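Long-range contacts in putative HpcE protein (Mycolicibacterium smegmatis, PDB 6V77), which belongs to the fumarylacetoacetate hydrolase family by its C-terminal domain and binds a zinc ion through acidic side chains, its own function being unassigned: residues V13-V19 against L52-R58; I96-F100 against F167-K171; G131-I135 against S226-Y232; A145-Q151 against P178-V184. One frame throughout, in Å; residues are numbered along the deposited sequence. Where two conformers were deposited one is given.

Contact 1. Residues V13-V19 against L52-R58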
loop_
_atom_site.group_PDB
_atom_site.type_symbol
_atom_site.label_atom_id
_atom_site.label_comp_id
_atom_site.label_asym_id
_atom_site.label_seq_id
_atom_site.Cartn_x
_atom_site.Cartn_y
_atom_site.Cartn_z
ATOM N N VAL B 13 23.928 -5.605 13.666
ATOM C CA VAL B 13 24.161 -6.151 15.000
ATOM C C VAL B 13 25.490 -6.894 14.979
ATOM O O VAL B 13 25.674 -7.827 14.191
ATOM C CB VAL B 13 23.020 -7.083 15.428
ATOM C CG1 VAL B 13 23.438 -7.905 16.680
ATOM C CG2 VAL B 13 21.746 -6.290 15.684
ATOM N N THR B 14 26.425 -6.468 15.829
ATOM C CA THR B 14 27.756 -7.067 15.907
ATOM C C THR B 14 28.037 -7.392 17.365
ATOM O O THR B 14 28.314 -6.487 18.160
ATOM C CB THR B 14 28.828 -6.125 15.357
ATOM O OG1 THR B 14 28.904 -4.962 16.193
ATOM C CG2 THR B 14 28.498 -5.703 13.930
ATOM N N GLY B 15 27.966 -8.673 17.717
ATOM C CA GLY B 15 28.143 -9.044 19.112
ATOM C C GLY B 15 27.030 -8.468 19.960
ATOM O O GLY B 15 25.840 -8.598 19.643
ATOM N N ASP B 16 27.416 -7.813 21.050
ATOM C CA ASP B 16 26.462 -7.230 21.985
ATOM C C ASP B 16 26.092 -5.799 21.636
ATOM O O ASP B 16 25.236 -5.216 22.310
ATOM C CB ASP B 16 27.027 -7.282 23.406
ATOM C CG ASP B 16 27.596 -8.638 23.748
ATOM O OD1 ASP B 16 26.838 -9.630 23.691
ATOM O OD2 ASP B 16 28.808 -8.714 24.047
ATOM N N GLY B 17 26.701 -5.223 20.600
ATOM C CA GLY B 17 26.395 -3.859 20.215
ATOM C C GLY B 17 26.003 -3.720 18.753
ATOM O O GLY B 17 25.584 -4.700 18.124
ATOM N N VAL B 18 26.137 -2.519 18.188
ATOM C CA VAL B 18 25.733 -2.280 16.801
ATOM C C VAL B 18 26.745 -1.399 16.082
ATOM O O VAL B 18 27.569 -0.720 16.695
ATOM C CB VAL B 18 24.334 -1.627 16.670
ATOM C CG1 VAL B 18 23.238 -2.602 17.081
ATOM C CG2 VAL B 18 24.257 -0.328 17.475
ATOM N N VAL B 19 26.647 -1.409 14.753
ATOM C CA VAL B 19 27.510 -0.629 13.875
ATOM C C VAL B 19 26.642 0.085 12.847
ATOM O O VAL B 19 25.819 -0.548 12.178
ATOM C CB VAL B 19 28.550 -1.520 13.171
ATOM C CG1 VAL B 19 29.182 -0.773 12.012
ATOM C CG2 VAL B 19 29.607 -1.983 14.191
ATOM N N LEU B 52 34.899 -3.714 10.254
ATOM C CA LEU B 52 33.941 -2.850 10.932
ATOM C C LEU B 52 34.581 -2.146 12.125
ATOM O O LEU B 52 35.534 -2.650 12.711
ATOM C CB LEU B 52 32.737 -3.663 11.411
ATOM C CG LEU B 52 31.932 -4.375 10.321
ATOM C CD1 LEU B 52 30.836 -5.208 10.953
ATOM C CD2 LEU B 52 31.358 -3.376 9.320
ATOM N N PRO B 53 34.081 -0.987 12.523
ATOM C CA PRO B 53 34.587 -0.372 13.754
ATOM C C PRO B 53 34.100 -1.131 14.982
ATOM O O PRO B 53 33.331 -2.091 14.858
ATOM C CB PRO B 53 34.009 1.045 13.689
ATOM C CG PRO B 53 32.727 0.870 12.974
ATOM C CD PRO B 53 33.004 -0.191 11.919
ATOM N N ALA B 54 34.543 -0.715 16.166
ATOM C CA ALA B 54 34.096 -1.353 17.391
ATOM C C ALA B 54 32.583 -1.179 17.533
ATOM O O ALA B 54 32.030 -0.162 17.112
ATOM C CB ALA B 54 34.812 -0.756 18.597
ATOM N N PRO B 55 31.889 -2.164 18.100
ATOM C CA PRO B 55 30.440 -2.026 18.290
ATOM C C PRO B 55 30.133 -0.904 19.262
ATOM O O PRO B 55 30.884 -0.651 20.208
ATOM C CB PRO B 55 30.016 -3.380 18.874
ATOM C CG PRO B 55 31.197 -4.271 18.776
ATOM C CD PRO B 55 32.414 -3.418 18.661
ATOM N N SER B 56 29.013 -0.235 19.024
ATOM C CA SER B 56 28.481 0.768 19.932
ATOM C C SER B 56 27.230 0.241 20.627
ATOM O O SER B 56 26.595 -0.717 20.179
ATOM C CB SER B 56 28.153 2.061 19.181
ATOM O OG SER B 56 29.287 2.527 18.479
ATOM N N ALA B 57 26.871 0.892 21.732
ATOM C CA ALA B 57 25.650 0.533 22.441
ATOM C C ALA B 57 24.415 0.905 21.629
ATOM O O ALA B 57 24.387 1.929 20.947
ATOM C CB ALA B 57 25.599 1.236 23.800
ATOM N N ARG B 58 23.391 0.060 21.700
ATOM C CA ARG B 58 22.102 0.352 21.081
ATOM C C ARG B 58 21.480 1.552 21.783
ATOM O O ARG B 58 21.118 1.449 22.951
ATOM C CB ARG B 58 21.168 -0.849 21.210
ATOM C CG ARG B 58 21.201 -1.900 20.124
ATOM C CD ARG B 58 20.266 -3.037 20.536
ATOM N NE ARG B 58 20.391 -4.257 19.730
ATOM C CZ ARG B 58 21.417 -5.103 19.800
ATOM N NH1 ARG B 58 21.430 -6.194 19.047
ATOM N NH2 ARG B 58 22.444 -4.845 20.590
HETATM O O HOH W 1 23.663 -7.848 20.405
#
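The guanidinium of Arg58 has Val18 CG1 over the centre of one face, 4.1 Å from Arg58 CZ, while the carbonyl of Asp16 lies at its edge. The bond made there is weak and bent, Arg58 NH2 to Asp16 O spanning 3.3 Å. Val13 sets both methyls close to Arg58 NH1. The stronger partner of NH1 is Glu182, in a salt bridge. An extended chain from CG to NE (chi2 176°, chi3 -168°) carries the group from the backbone to the tight turn. This is a beta hairpin whose type II' turn runs from Thr14 to Gly17, with the loop 52-58 laid along its outer strand. Val18 and Ser56 form one antiparallel hydrogen-bonded pair: Val18 N to Ser56 O is 2.7 Å, and Ser56 N to Val18 O is 2.8 Å and almost straight. Gly17 CA comes within 3.1 Å of Ser56 O, and the two backbones pack closely there. The ring of Pro55 comes against Thr14, its CB 3.3 Å from Thr14 OG1, a buried hydroxyl oxygen with no polar partner in the model. Val19 CG1 meets Pro53 CD at 3.9 Å, beside Ala24 of helix 21-24.

Contact 2. Residues I96-F100 against F167-K171. With SO4 (sulfate ion), chain O.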
loop_
_atom_site.group_PDB
_atom_site.type_symbol
_atom_site.label_atom_id
_atom_site.label_comp_id
_atom_site.label_asym_id
_atom_site.label_seq_id
_atom_site.Cartn_x
_atom_site.Cartn_y
_atom_site.Cartn_z
ATOM N N ILE B 96 -5.780 -11.677 1.043
ATOM C CA ILE B 96 -4.748 -10.644 0.981
ATOM C C ILE B 96 -5.373 -9.259 1.144
ATOM O O ILE B 96 -6.311 -8.897 0.420
ATOM C CB ILE B 96 -3.942 -10.721 -0.332
ATOM C CG1 ILE B 96 -3.279 -12.111 -0.485
ATOM C CG2 ILE B 96 -2.926 -9.582 -0.378
ATOM C CD1 ILE B 96 -2.271 -12.479 0.617
ATOM N N PHE B 97 -4.818 -8.473 2.065
ATOM C CA PHE B 97 -5.177 -7.067 2.208
ATOM C C PHE B 97 -3.894 -6.306 2.517
ATOM O O PHE B 97 -2.785 -6.810 2.316
ATOM C CB PHE B 97 -6.276 -6.865 3.266
ATOM C CG PHE B 97 -6.034 -7.608 4.532
ATOM C CD1 PHE B 97 -5.344 -7.016 5.571
ATOM C CD2 PHE B 97 -6.501 -8.901 4.695
ATOM C CE1 PHE B 97 -5.113 -7.715 6.756
ATOM C CE2 PHE B 97 -6.262 -9.606 5.875
ATOM C CZ PHE B 97 -5.573 -9.016 6.899
ATOM N N THR B 98 -4.014 -5.063 2.961
ATOM C CA THR B 98 -2.797 -4.310 3.225
ATOM C C THR B 98 -2.900 -3.663 4.599
ATOM O O THR B 98 -3.961 -3.637 5.227
ATOM C CB THR B 98 -2.521 -3.254 2.127
ATOM O OG1 THR B 98 -1.162 -2.797 2.240
ATOM C CG2 THR B 98 -3.493 -2.063 2.251
ATOM N N LYS B 99 -1.761 -3.197 5.087
ATOM C CA LYS B 99 -1.698 -2.340 6.264
ATOM C C LYS B 99 -0.942 -1.101 5.801
ATOM O O LYS B 99 0.228 -1.200 5.412
ATOM C CB LYS B 99 -1.015 -3.064 7.431
ATOM C CG LYS B 99 -1.909 -4.161 8.041
ATOM C CD LYS B 99 -1.135 -5.214 8.871
ATOM C CE LYS B 99 -0.641 -4.658 10.195
ATOM N NZ LYS B 99 -1.725 -4.105 11.056
ATOM N N PHE B 100 -1.630 0.041 5.769
ATOM C CA PHE B 100 -1.058 1.208 5.097
ATOM C C PHE B 100 0.214 1.665 5.801
ATOM O O PHE B 100 0.340 1.542 7.023
ATOM C CB PHE B 100 -2.099 2.328 5.023
ATOM C CG PHE B 100 -3.246 2.007 4.084
ATOM C CD1 PHE B 100 -3.032 2.006 2.696
ATOM C CD2 PHE B 100 -4.492 1.648 4.566
ATOM C CE1 PHE B 100 -4.058 1.694 1.824
ATOM C CE2 PHE B 100 -5.532 1.336 3.694
ATOM C CZ PHE B 100 -5.307 1.358 2.318
ATOM N N PHE B 167 -10.660 -5.121 5.101
ATOM C CA PHE B 167 -9.983 -5.177 6.391
ATOM C C PHE B 167 -8.874 -4.143 6.589
ATOM O O PHE B 167 -8.457 -3.934 7.733
ATOM C CB PHE B 167 -9.387 -6.575 6.611
ATOM C CG PHE B 167 -10.413 -7.693 6.655
ATOM C CD1 PHE B 167 -11.768 -7.417 6.763
ATOM C CD2 PHE B 167 -10.005 -9.024 6.619
ATOM C CE1 PHE B 167 -12.710 -8.443 6.820
ATOM C CE2 PHE B 167 -10.954 -10.060 6.690
ATOM C CZ PHE B 167 -12.296 -9.764 6.786
ATOM N N SER B 168 -8.392 -3.477 5.535
ATOM C CA SER B 168 -7.117 -2.767 5.646
ATOM C C SER B 168 -7.193 -1.593 6.618
ATOM O O SER B 168 -6.288 -1.400 7.433
ATOM C CB SER B 168 -6.663 -2.266 4.269
ATOM O OG SER B 168 -6.486 -3.353 3.388
ATOM N N LEU B 169 -8.225 -0.765 6.501
ATOM C CA LEU B 169 -8.250 0.488 7.251
ATOM C C LEU B 169 -8.285 0.232 8.754
ATOM O O LEU B 169 -7.560 0.884 9.516
ATOM C CB LEU B 169 -9.454 1.331 6.819
ATOM C CG LEU B 169 -9.283 2.838 6.991
ATOM C CD1 LEU B 169 -8.111 3.363 6.171
ATOM C CD2 LEU B 169 -10.588 3.584 6.651
ATOM N N ALA B 170 -9.083 -0.748 9.186
ATOM C CA ALA B 170 -9.168 -1.116 10.601
ATOM C C ALA B 170 -7.849 -1.599 11.177
ATOM O O ALA B 170 -7.680 -1.609 12.412
ATOM C CB ALA B 170 -10.206 -2.218 10.787
ATOM N N LYS B 171 -6.932 -2.043 10.320
ATOM C CA LYS B 171 -5.617 -2.519 10.712
ATOM C C LYS B 171 -4.533 -1.487 10.449
ATOM O O LYS B 171 -3.350 -1.822 10.514
ATOM C CB LYS B 171 -5.310 -3.824 9.987
ATOM C CG LYS B 171 -6.305 -4.942 10.369
ATOM C CD LYS B 171 -6.240 -6.054 9.333
ATOM C CE LYS B 171 -7.030 -7.279 9.746
ATOM N NZ LYS B 171 -6.338 -8.022 10.858
HETATM S S SO4 O . -7.657 -11.432 10.249
HETATM O O1 SO4 O . -8.189 -12.617 10.913
HETATM O O2 SO4 O . -8.025 -10.212 10.968
HETATM O O3 SO4 O . -6.196 -11.495 10.174
HETATM O O4 SO4 O . -8.165 -11.387 8.878
#
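Thr98 and Ser168 bring the two backbones nearest, CA to CA 5.2 Å, where the chain leaving strand 95-97 passes a loop with helical backbone angles. The contact lies within the fumarylacetoacetate hydrolase family domain, next to the zinc site formed by Glu121, Glu123 and Asp152, and its Phe100 meets Phe73 of the second subunit. Ser168 OG accepts a nearly straight hydrogen bond from Thr98 N (3.0 Å, 165°). On one flank Phe167 and Phe97 make a T-shaped (edge-to-face) pair, with centroids 5.7 Å apart and planes at 72°; the edge of Phe167 is turned to the face of Phe97. Phe167 CB adds a CH-pi contact over the centre of that face, 4.1 Å from the centroid. Phe97 CG sits between the backbone N and the carbonyl carbon (chi1 46°), which carries the ring toward Phe167 and Lys171. The aliphatic part of Lys171 crosses Phe97 at about a right angle, and its NZ bonds to Asp152, Ser154 and a sulfate that His82, Arg156 and Gln159 also bind. Lys99, bent at chi3 and chi4 and salt-bridged to Asp152, gives a hydrogen bond from NZ to a lone pair of Lys171 O, 2.9 Å away.

Contact 3. Residues G131-I135 against S226-Y232. With EDO (1,2-ethanediol), chain J.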
loop_
_atom_site.group_PDB
_atom_site.type_symbol
_atom_site.label_atom_id
_atom_site.label_comp_id
_atom_site.label_asym_id
_atom_site.label_seq_id
_atom_site.Cartn_x
_atom_site.Cartn_y
_atom_site.Cartn_z
ATOM N N GLY B 131 13.131 -9.033 -5.641
ATOM C CA GLY B 131 11.773 -8.886 -6.104
ATOM C C GLY B 131 11.480 -9.729 -7.333
ATOM O O GLY B 131 12.273 -10.573 -7.759
ATOM N N GLY B 132 10.295 -9.502 -7.886
ATOM C CA GLY B 132 9.932 -10.098 -9.153
ATOM C C GLY B 132 8.516 -10.626 -9.231
ATOM O O GLY B 132 7.787 -10.687 -8.236
ATOM N N ARG B 133 8.128 -10.982 -10.442
ATOM C CA ARG B 133 6.897 -11.683 -10.755
ATOM C C ARG B 133 7.211 -13.155 -10.970
ATOM O O ARG B 133 8.304 -13.508 -11.418
ATOM C CB ARG B 133 6.244 -11.101 -12.021
ATOM C CG ARG B 133 5.745 -9.669 -11.843
ATOM C CD ARG B 133 5.024 -9.166 -13.101
ATOM N NE ARG B 133 4.678 -7.758 -12.943
ATOM C CZ ARG B 133 3.535 -7.349 -12.392
ATOM N NH1 ARG B 133 2.632 -8.243 -12.000
ATOM N NH2 ARG B 133 3.290 -6.052 -12.255
ATOM N N ASN B 134 6.243 -14.010 -10.648
ATOM C CA ASN B 134 6.361 -15.452 -10.871
ATOM C C ASN B 134 7.626 -16.020 -10.232
ATOM O O ASN B 134 8.419 -16.733 -10.866
ATOM C CB ASN B 134 6.313 -15.769 -12.368
ATOM C CG ASN B 134 5.125 -15.136 -13.036
ATOM O OD1 ASN B 134 3.972 -15.484 -12.737
ATOM N ND2 ASN B 134 5.383 -14.166 -13.898
ATOM N N ILE B 135 7.811 -15.689 -8.961
ATOM C CA ILE B 135 8.877 -16.298 -8.156
ATOM C C ILE B 135 8.476 -17.731 -7.815
ATOM O O ILE B 135 7.367 -17.955 -7.279
ATOM C CB ILE B 135 9.107 -15.476 -6.886
ATOM C CG1 ILE B 135 9.509 -14.043 -7.224
ATOM C CG2 ILE B 135 10.146 -16.125 -5.960
ATOM C CD1 ILE B 135 9.427 -13.107 -6.004
ATOM N N SER B 226 3.318 -13.179 -6.136
ATOM C CA SER B 226 4.094 -12.785 -7.308
ATOM C C SER B 226 3.479 -13.274 -8.608
ATOM O O SER B 226 3.907 -12.835 -9.694
ATOM C CB SER B 226 5.525 -13.312 -7.186
ATOM O OG SER B 226 5.545 -14.715 -7.408
ATOM N N ASP B 227 2.471 -14.137 -8.532
ATOM C CA ASP B 227 1.734 -14.496 -9.733
ATOM C C ASP B 227 0.753 -13.425 -10.177
ATOM O O ASP B 227 0.245 -13.519 -11.301
ATOM C CB ASP B 227 1.015 -15.822 -9.517
ATOM C CG ASP B 227 1.976 -17.016 -9.629
ATOM O OD1 ASP B 227 3.086 -16.837 -10.193
ATOM O OD2 ASP B 227 1.636 -18.120 -9.158
ATOM N N THR B 228 0.500 -12.408 -9.345
ATOM C CA THR B 228 -0.337 -11.267 -9.720
ATOM C C THR B 228 0.404 -9.944 -9.688
ATOM O O THR B 228 0.257 -9.148 -10.622
ATOM C CB THR B 228 -1.570 -11.188 -8.796
ATOM O OG1 THR B 228 -2.342 -12.386 -8.941
ATOM C CG2 THR B 228 -2.449 -9.971 -9.152
ATOM N N VAL B 229 1.199 -9.690 -8.646
ATOM C CA VAL B 229 1.929 -8.436 -8.468
ATOM C C VAL B 229 3.420 -8.665 -8.723
ATOM O O VAL B 229 3.911 -9.794 -8.727
ATOM C CB VAL B 229 1.732 -7.846 -7.056
ATOM C CG1 VAL B 229 0.250 -7.521 -6.826
ATOM C CG2 VAL B 229 2.259 -8.820 -5.973
ATOM N N GLU B 230 4.150 -7.566 -8.919
ATOM C CA GLU B 230 5.611 -7.609 -8.841
ATOM C C GLU B 230 6.016 -7.299 -7.405
ATOM O O GLU B 230 5.795 -6.187 -6.927
ATOM C CB GLU B 230 6.258 -6.613 -9.801
ATOM C CG GLU B 230 7.812 -6.661 -9.764
ATOM C CD GLU B 230 8.447 -5.574 -10.621
ATOM O OE1 GLU B 230 7.716 -4.848 -11.327
ATOM O OE2 GLU B 230 9.687 -5.435 -10.576
ATOM N N LEU B 231 6.605 -8.276 -6.715
ATOM C CA LEU B 231 7.198 -7.979 -5.410
ATOM C C LEU B 231 8.455 -7.132 -5.595
ATOM O O LEU B 231 9.170 -7.253 -6.598
ATOM C CB LEU B 231 7.536 -9.269 -4.667
ATOM C CG LEU B 231 6.335 -10.157 -4.345
ATOM C CD1 LEU B 231 6.777 -11.375 -3.569
ATOM C CD2 LEU B 231 5.336 -9.373 -3.489
ATOM N N TYR B 232 8.703 -6.232 -4.639
ATOM C CA TYR B 232 9.901 -5.408 -4.674
ATOM C C TYR B 232 10.805 -5.735 -3.496
ATOM O O TYR B 232 10.321 -6.125 -2.434
ATOM C CB TYR B 232 9.592 -3.908 -4.593
ATOM C CG TYR B 232 8.767 -3.379 -5.716
ATOM C CD1 TYR B 232 9.271 -3.351 -6.990
ATOM C CD2 TYR B 232 7.476 -2.888 -5.485
ATOM C CE1 TYR B 232 8.528 -2.842 -8.045
ATOM C CE2 TYR B 232 6.719 -2.370 -6.538
ATOM C CZ TYR B 232 7.262 -2.364 -7.816
ATOM O OH TYR B 232 6.551 -1.874 -8.895
HETATM C C1 EDO J . -0.196 -11.614 -14.299
HETATM O O1 EDO J . -1.624 -11.619 -14.431
HETATM C C2 EDO J . 0.276 -10.172 -14.233
HETATM O O2 EDO J . -0.457 -9.540 -13.185
HETATM O O HOH W 2 2.665 -11.084 -11.660
HETATM O O HOH W 3 7.330 -7.102 -13.832
HETATM O O HOH W 4 5.564 -4.486 -13.065
HETATM O O HOH W 5 5.249 -18.179 -8.860
#
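Gly132 and Leu231 pair their backbones in both directions, Gly132 N to Leu231 O at 2.8 Å and Leu231 N to Gly132 O at 3.1 Å. They form a single antiparallel bridge between two loops of the fumarylacetoacetate hydrolase domain, one following strand 118-128 and the other following helix 218-226. Gly131 CA lies 3.1 Å from Leu231 O, a spacing with no room for a CB. Ser226 grips the other loop twice. Its carbonyl oxygen receives Asn134 N in a straight bond at 2.8 Å, although the donor stands 63° out of the carbonyl plane, and its OG receives Ile135 N at 2.9 Å. On the inner side, Ile135 CD1 meets Leu231 CD1 at 4.0 Å. Arg133 reaches along the second loop with an extended chain. The backbone N of Glu230 lies over one guanidinium face, offset toward the rim, while at the edge Arg133 NH1 makes a weak bond to Thr228 O, 2.9 Å, and three waters gather. Two of those waters lead on to Glu230 OE1, one by a weak bond, while the third joins Arg133 to Ser226 O. Farther out, Ser226 OG, held between the backbone N and the carbonyl carbon (chi1 74°), bonds back to the carbonyl oxygens of Ile222 and Ala223, which compete for its one proton. Ile135 and Leu231 both rest on Ile222. Arg133 packs on Ala174 of the second subunit, and Glu230 N bonds to Ser102 OG of that subunit.

Contact 4. Residues A145-Q151 against P178-V184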
loop_
_atom_site.group_PDB
_atom_site.type_symbol
_atom_site.label_atom_id
_atom_site.label_comp_id
_atom_site.label_asym_id
_atom_site.label_seq_id
_atom_site.Cartn_x
_atom_site.Cartn_y
_atom_site.Cartn_z
ATOM N N ALA B 145 15.047 -11.265 2.444
ATOM C CA ALA B 145 16.143 -10.674 3.203
ATOM C C ALA B 145 16.182 -11.237 4.616
ATOM O O ALA B 145 17.220 -11.722 5.080
ATOM C CB ALA B 145 15.983 -9.154 3.240
ATOM N N GLY B 146 15.072 -11.139 5.329
ATOM C CA GLY B 146 15.027 -11.689 6.671
ATOM C C GLY B 146 13.620 -11.609 7.212
ATOM O O GLY B 146 12.687 -11.232 6.508
ATOM N N VAL B 147 13.479 -11.962 8.496
ATOM C CA VAL B 147 12.173 -12.010 9.139
ATOM C C VAL B 147 12.225 -11.142 10.383
ATOM O O VAL B 147 13.295 -10.822 10.899
ATOM C CB VAL B 147 11.756 -13.450 9.524
ATOM C CG1 VAL B 147 11.653 -14.316 8.272
ATOM C CG2 VAL B 147 12.742 -14.064 10.558
ATOM N N SER B 148 11.048 -10.761 10.871
ATOM C CA SER B 148 10.992 -10.009 12.111
ATOM C C SER B 148 9.678 -10.336 12.817
ATOM O O SER B 148 8.869 -11.141 12.340
ATOM C CB SER B 148 11.171 -8.501 11.845
ATOM O OG SER B 148 11.446 -7.818 13.077
ATOM N N VAL B 149 9.461 -9.691 13.963
ATOM C CA VAL B 149 8.242 -9.879 14.745
ATOM C C VAL B 149 7.287 -8.749 14.405
ATOM O O VAL B 149 7.705 -7.593 14.272
ATOM C CB VAL B 149 8.536 -9.884 16.259
ATOM C CG1 VAL B 149 7.267 -10.259 17.056
ATOM C CG2 VAL B 149 9.720 -10.808 16.640
ATOM N N GLY B 150 5.997 -9.065 14.277
ATOM C CA GLY B 150 5.000 -8.032 14.046
ATOM C C GLY B 150 3.730 -8.272 14.842
ATOM O O GLY B 150 3.473 -9.375 15.337
ATOM N N GLN B 151 2.941 -7.202 14.956
ATOM C CA GLN B 151 1.567 -7.253 15.441
ATOM C C GLN B 151 0.677 -6.749 14.322
ATOM O O GLN B 151 0.981 -5.722 13.713
ATOM C CB GLN B 151 1.368 -6.375 16.671
ATOM C CG GLN B 151 1.564 -7.109 18.001
ATOM C CD GLN B 151 0.441 -8.083 18.314
ATOM O OE1 GLN B 151 -0.700 -7.898 17.884
ATOM N NE2 GLN B 151 0.759 -9.126 19.092
ATOM N N PRO B 178 3.369 -2.442 14.241
ATOM C CA PRO B 178 4.745 -2.461 14.738
ATOM C C PRO B 178 5.496 -3.669 14.204
ATOM O O PRO B 178 4.953 -4.777 14.125
ATOM C CB PRO B 178 4.573 -2.541 16.264
ATOM C CG PRO B 178 3.314 -3.359 16.426
ATOM C CD PRO B 178 2.401 -2.889 15.270
ATOM N N ILE B 179 6.760 -3.446 13.844
ATOM C CA ILE B 179 7.647 -4.488 13.342
ATOM C C ILE B 179 8.987 -4.314 14.030
ATOM O O ILE B 179 9.495 -3.192 14.106
ATOM C CB ILE B 179 7.848 -4.401 11.810
ATOM C CG1 ILE B 179 6.509 -4.366 11.073
ATOM C CG2 ILE B 179 8.742 -5.572 11.323
ATOM C CD1 ILE B 179 6.647 -4.034 9.575
ATOM N N GLY B 180 9.572 -5.409 14.515
ATOM C CA GLY B 180 10.871 -5.338 15.139
ATOM C C GLY B 180 11.039 -6.338 16.260
ATOM O O GLY B 180 10.237 -7.264 16.410
ATOM N N PRO B 181 12.104 -6.182 17.070
ATOM C CA PRO B 181 13.063 -5.074 17.007
ATOM C C PRO B 181 14.110 -5.200 15.902
ATOM O O PRO B 181 14.659 -4.181 15.485
ATOM C CB PRO B 181 13.746 -5.131 18.377
ATOM C CG PRO B 181 13.687 -6.584 18.741
ATOM C CD PRO B 181 12.336 -7.041 18.247
ATOM N N GLU B 182 14.385 -6.420 15.451
ATOM C CA GLU B 182 15.498 -6.671 14.540
ATOM C C GLU B 182 15.039 -7.462 13.337
ATOM O O GLU B 182 14.092 -8.241 13.414
ATOM C CB GLU B 182 16.621 -7.443 15.245
ATOM C CG GLU B 182 17.263 -6.623 16.312
ATOM C CD GLU B 182 18.252 -7.385 17.175
ATOM O OE1 GLU B 182 18.332 -8.635 17.113
ATOM O OE2 GLU B 182 18.949 -6.698 17.936
ATOM N N LEU B 183 15.733 -7.261 12.213
ATOM C CA LEU B 183 15.598 -8.161 11.084
ATOM C C LEU B 183 16.602 -9.280 11.285
ATOM O O LEU B 183 17.767 -9.010 11.600
ATOM C CB LEU B 183 15.866 -7.442 9.764
ATOM C CG LEU B 183 15.586 -8.274 8.508
ATOM C CD1 LEU B 183 14.111 -8.302 8.214
ATOM C CD2 LEU B 183 16.341 -7.700 7.315
ATOM N N VAL B 184 16.159 -10.524 11.102
ATOM C CA VAL B 184 16.997 -11.704 11.312
ATOM C C VAL B 184 17.079 -12.464 9.996
ATOM O O VAL B 184 16.043 -12.876 9.459
ATOM C CB VAL B 184 16.434 -12.612 12.419
ATOM C CG1 VAL B 184 17.393 -13.771 12.698
ATOM C CG2 VAL B 184 16.190 -11.797 13.691
#
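Val147 and Val184 exchange two backbone hydrogen bonds, Val147 N to Val184 O and Val184 N to Val147 O, each 2.9 Å with an angle of 160° at the hydrogen. Ser148 OG donates to Glu182 O at 2.7 Å, from above the carbonyl plane; a chi1 of -166° swings the hydroxyl toward the neighbouring strand. Farther on, Gly180 N bonds to Val149 O at 2.9 Å, and Gln151 N bonds to Pro178 O at 3.3 Å. Strands 144-155 and 177-185 are antiparallel neighbours in the large mixed sheet. A corner at Pro181, which follows a cis peptide bond, divides the second, and the serine hydroxyl bonds to the residue just past it. At the start of segment 145-151, Ala145 and Gly146 both face Val127 of strand 118-128 in a classic beta bulge. Leu183 CD1 packs against the bare backbone of Gly146, 3.5 Å from Gly146 C, and Ile179 CG2 touches Ser148 CB at 3.8 Å. The ring of Pro178 lies against Gln151 CB, and the Gln151 amide is held by Glu121 N and Thr263. The hydroxyl thus supplies a polar link at the corner, where the backbone pairing is interrupted, and probably helps hold the second strand against the first there.

Contact 4 lies near the centre of the chain, about 5 Å from it, and the other three are spread round it with centres about 18 to 21 Å away. Contact 1 closes first along the chain; the segments of contact 2 alternate with those of contacts 3 and 4, and both segments of contact 4 fall between those of contact 3. Contacts 1, 2 and 4 reach the same large sheet. The Arg58-Glu182 salt bridge ties the N-terminal hairpin to contact 4, while Lys99 packs on Gln151. Contacts 2 and 3 both meet the second subunit; Lys171 of contact 2 lies about 4 Å from the zinc, so the interface probably runs close to the metal site.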